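Local coordinates for protein inositol-1-monophosphatase SuhB (PDB 2Q74) that probably catalyses the magnesium-dependent hydrolysis of inositol 1-phosphate to free myo-inositol and phosphate, forming a homodimer when magnesium binds, at residues V58-T63 with V102-D107; A120-A125 with G134-V139. All coordinates share one frame; numbering follows the deposited sequence.

Contact 1 of 2, residues V58-T63 with V102-D107; sequences VVDTDT and VLDPID
The magnesium-site segment 102-107 meets helix 55-74 where D60, P105 and I106 come together. The chain leaves strand 100-104 at D104, turns a corner at P105 and runs on through I106 and D107. D60 packs against this corner. P105 CG lies 3.6 Å from D60 O. The CG of D60 lies anti to the backbone N (chi1 -165°), which carries the carboxylate off the helix toward the turn. D60 OD1 then sits 3.7 Å from I106 CB. I106 N gives a hydrogen bond to D104 OD1 at 3.2 Å. It meets this oxygen from above the carboxylate plane, and the bond closes an Asx turn. Two apolar contacts lie beside D60. T63 CG2 touches P105 CB at 3.6 Å, the two side chains running past each other in opposite directions. V59 CG1 meets I106 CD1 at 3.7 Å, the two side chains crossing at about a right angle. D60 OD1 and D104 OD1 are 4.0 Å apart, and E83 brings a third carboxylate close to both. Such a cluster of acidic groups probably needs cations to balance it. E83, D104, D107, D235 and the I106 position probably bind magnesium, as in related enzymes. The D-P-I-D sequence at this turn is the metal-binding signature of the inositol monophosphatase superfamily.

Contact 2 of 2, residues A120-A125 with G134-V139; sequences AVSIGA and GAVADV
Four backbone hydrogen bonds join A120-A125 to G134-V139 as the two arms of an antiparallel hairpin. V121 and A137 form one hydrogen-bonded pair: A137 N gives to V121 O at 2.8 Å, and V121 N gives to A137 O at 3.0 Å. I123 and A135 form the next, with I123 N to A135 O at 2.9 Å and A135 N to I123 O at 2.8 Å. Between these pairs S122 faces V136 as a non-hydrogen-bonded pair. The V136 CA-H also leans on V121 O.

The side chains fall on two faces. On the face of A120, S122 and V136, the two methyls of V136 part company. CG1 is anti to the backbone N (chi1 176°) and reaches A120 CB at 3.7 Å. CG2 turns the other way and comes 4.0 Å from S122 OG. On the face of V121, I123, A135 and A137, V121 CB lies beside A137 CB at 4.1 Å. Where the second strand ends, V139 CG2 folds back to V121 CG2 at 3.9 Å.

Helices cover both faces. Helix 8-33 lies on the V121 face, where A15 meets A135, A19 and A23 meet A137, and A22 meets V121. Helices 211-220 and 233-245 pack on the V136 face. The other edge of strand 120-127 pairs with strand 100-104 and the segment after its bend. Strand 120-127 therefore has backbone partners along both edges, and these bonds satisfy amides and carbonyls that lie buried between helical layers.

Contact 1 closes before contact 2 opens along the chain, and their centres lie about 11 Å apart. Strands 100-104 and 120-127 are neighbours in the same mixed sheet, so the two contacts touch directly. Probable backbone hydrogen bonds join V102 O to G124 N and D107 N to A120 O, and V121 CG2 packs against P105 O. Contact 1 ties helix 55-74 to the bend after strand 100-104, whereas contact 2 continues the sheet from strand 120-127 to strand 130-138. Strand 120-127 thus pairs with the chain before and after the bend that carries D104 and D107, the probable magnesium ligands.

Contact 1 of 2, residues V58-T63 with V102-D107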
# COMPACT_ATOMS: atom_id res chain seq x y z
N VAL A 58 14.37 -13.87 12.54
CA VAL A 58 14.25 -15.32 12.56
C VAL A 58 13.75 -15.84 11.22
O VAL A 58 14.39 -16.69 10.63
CB VAL A 58 13.33 -15.81 13.71
CG1 VAL A 58 13.19 -17.31 13.67
CG2 VAL A 58 13.88 -15.38 15.04
N VAL A 59 12.62 -15.31 10.75
CA VAL A 59 12.02 -15.80 9.52
C VAL A 59 12.91 -15.50 8.32
O VAL A 59 13.02 -16.31 7.40
CB VAL A 59 10.64 -15.20 9.27
CG1 VAL A 59 10.13 -15.67 7.93
CG2 VAL A 59 9.68 -15.56 10.37
N ASP A 60 13.55 -14.34 8.37
CA ASP A 60 14.44 -13.89 7.31
C ASP A 60 15.60 -14.88 7.16
O ASP A 60 15.90 -15.32 6.05
CB ASP A 60 14.95 -12.48 7.63
CG ASP A 60 15.59 -11.81 6.45
OD1 ASP A 60 14.89 -11.62 5.42
OD2 ASP A 60 16.78 -11.45 6.55
N THR A 61 16.21 -15.25 8.27
CA THR A 61 17.31 -16.21 8.26
C THR A 61 16.86 -17.58 7.79
O THR A 61 17.52 -18.22 6.97
CB THR A 61 17.91 -16.37 9.66
OG1 THR A 61 18.12 -15.08 10.24
CG2 THR A 61 19.23 -17.12 9.58
N ASP A 62 15.74 -18.05 8.34
CA ASP A 62 15.22 -19.36 8.02
C ASP A 62 15.01 -19.49 6.52
O ASP A 62 15.41 -20.49 5.91
CB ASP A 62 13.90 -19.61 8.76
CG ASP A 62 14.08 -19.79 10.28
OD1 ASP A 62 15.17 -20.19 10.74
OD2 ASP A 62 13.11 -19.53 11.02
N THR A 63 14.40 -18.46 5.93
CA THR A 63 14.06 -18.45 4.51
C THR A 63 15.31 -18.33 3.64
O THR A 63 15.38 -18.88 2.54
CB THR A 63 13.12 -17.28 4.19
OG1 THR A 63 11.95 -17.35 5.00
CG2 THR A 63 12.69 -17.30 2.73
N VAL A 102 21.22 -13.48 -6.53
CA VAL A 102 21.11 -12.34 -5.63
C VAL A 102 19.74 -12.39 -4.99
O VAL A 102 18.73 -12.40 -5.70
CB VAL A 102 21.23 -11.00 -6.37
CG1 VAL A 102 21.27 -9.83 -5.40
CG2 VAL A 102 22.47 -11.00 -7.27
N LEU A 103 19.68 -12.44 -3.66
CA LEU A 103 18.37 -12.62 -3.07
C LEU A 103 18.05 -11.87 -1.78
O LEU A 103 18.94 -11.44 -1.05
CB LEU A 103 18.03 -14.11 -2.99
CG LEU A 103 18.86 -15.15 -2.24
CD1 LEU A 103 19.06 -16.35 -3.16
CD2 LEU A 103 20.17 -14.63 -1.81
N ASP A 104 16.75 -11.66 -1.58
CA ASP A 104 16.19 -11.13 -0.34
C ASP A 104 14.95 -11.95 0.02
O ASP A 104 13.92 -11.88 -0.67
CB ASP A 104 15.83 -9.65 -0.45
CG ASP A 104 15.54 -9.02 0.92
OD1 ASP A 104 15.48 -9.77 1.91
OD2 ASP A 104 15.37 -7.79 1.02
N PRO A 105 15.03 -12.71 1.11
CA PRO A 105 13.89 -13.50 1.59
C PRO A 105 12.67 -12.68 2.00
O PRO A 105 11.54 -13.13 1.83
CB PRO A 105 14.46 -14.22 2.81
CG PRO A 105 15.94 -14.18 2.62
CD PRO A 105 16.21 -12.89 1.97
N ILE A 106 12.90 -11.50 2.58
CA ILE A 106 11.80 -10.62 2.96
C ILE A 106 12.18 -9.17 2.70
O ILE A 106 12.89 -8.54 3.50
CB ILE A 106 11.42 -10.77 4.45
CG1 ILE A 106 11.10 -12.24 4.82
CG2 ILE A 106 10.22 -9.85 4.78
CD1 ILE A 106 11.01 -12.48 6.30
N ASP A 107 11.73 -8.65 1.55
CA ASP A 107 11.83 -7.24 1.23
C ASP A 107 10.56 -6.56 1.71
O ASP A 107 9.46 -6.88 1.28
CB ASP A 107 11.99 -7.03 -0.28
CG ASP A 107 12.13 -5.57 -0.65
OD1 ASP A 107 12.61 -4.75 0.18
OD2 ASP A 107 11.77 -5.21 -1.78

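Contact 2 of 2, residues A120-A125 with G134-V139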
# COMPACT_ATOMS: atom_id res chain seq x y z
N ALA A 120 7.90 -9.10 0.04
CA ALA A 120 8.20 -9.97 -1.11
C ALA A 120 9.51 -10.76 -1.00
O ALA A 120 10.45 -10.37 -0.33
CB ALA A 120 8.21 -9.14 -2.35
N VAL A 121 9.54 -11.89 -1.69
CA VAL A 121 10.75 -12.64 -1.89
C VAL A 121 11.29 -12.21 -3.27
O VAL A 121 10.53 -12.23 -4.25
CB VAL A 121 10.46 -14.14 -1.88
CG1 VAL A 121 11.75 -14.92 -2.11
CG2 VAL A 121 9.76 -14.55 -0.58
N SER A 122 12.56 -11.82 -3.34
CA SER A 122 13.20 -11.40 -4.59
C SER A 122 14.38 -12.31 -4.90
O SER A 122 15.25 -12.48 -4.05
CB SER A 122 13.69 -9.96 -4.48
OG SER A 122 14.22 -9.48 -5.71
N ILE A 123 14.38 -12.89 -6.11
CA ILE A 123 15.43 -13.81 -6.59
C ILE A 123 15.92 -13.29 -7.96
O ILE A 123 15.19 -13.33 -8.94
CB ILE A 123 14.91 -15.25 -6.81
CG1 ILE A 123 14.04 -15.75 -5.66
CG2 ILE A 123 16.07 -16.19 -7.05
CD1 ILE A 123 14.80 -16.29 -4.46
N GLY A 124 17.16 -12.84 -8.03
CA GLY A 124 17.74 -12.41 -9.29
C GLY A 124 18.88 -13.31 -9.74
O GLY A 124 19.67 -13.78 -8.91
N ALA A 125 18.97 -13.55 -11.05
CA ALA A 125 20.05 -14.34 -11.63
C ALA A 125 20.95 -13.40 -12.42
O ALA A 125 20.53 -12.87 -13.44
CB ALA A 125 19.50 -15.41 -12.54
N GLY A 134 14.88 -13.21 -13.30
CA GLY A 134 14.45 -12.80 -11.98
C GLY A 134 13.02 -13.16 -11.64
O GLY A 134 12.22 -13.42 -12.52
N ALA A 135 12.72 -13.17 -10.35
CA ALA A 135 11.35 -13.48 -9.90
C ALA A 135 11.09 -12.80 -8.58
O ALA A 135 11.93 -12.88 -7.67
CB ALA A 135 11.15 -14.98 -9.77
N VAL A 136 9.96 -12.11 -8.48
CA VAL A 136 9.57 -11.49 -7.20
C VAL A 136 8.23 -12.05 -6.81
O VAL A 136 7.26 -11.97 -7.56
CB VAL A 136 9.42 -9.94 -7.28
CG1 VAL A 136 8.90 -9.35 -5.93
CG2 VAL A 136 10.73 -9.28 -7.70
N ALA A 137 8.17 -12.63 -5.63
CA ALA A 137 6.94 -13.26 -5.14
C ALA A 137 6.30 -12.30 -4.19
O ALA A 137 6.93 -11.95 -3.22
CB ALA A 137 7.24 -14.57 -4.43
N ASP A 138 5.08 -11.88 -4.48
CA ASP A 138 4.25 -11.09 -3.57
C ASP A 138 3.59 -12.07 -2.61
O ASP A 138 2.54 -12.66 -2.91
CB ASP A 138 3.19 -10.29 -4.37
CG ASP A 138 2.32 -9.35 -3.49
OD1 ASP A 138 2.24 -9.54 -2.25
OD2 ASP A 138 1.69 -8.42 -4.07
N VAL A 139 4.20 -12.22 -1.44
CA VAL A 139 3.83 -13.25 -0.50
C VAL A 139 2.34 -13.22 -0.15
O VAL A 139 1.65 -14.23 -0.30
CB VAL A 139 4.75 -13.19 0.76
CG1 VAL A 139 4.37 -14.27 1.76
CG2 VAL A 139 6.20 -13.35 0.33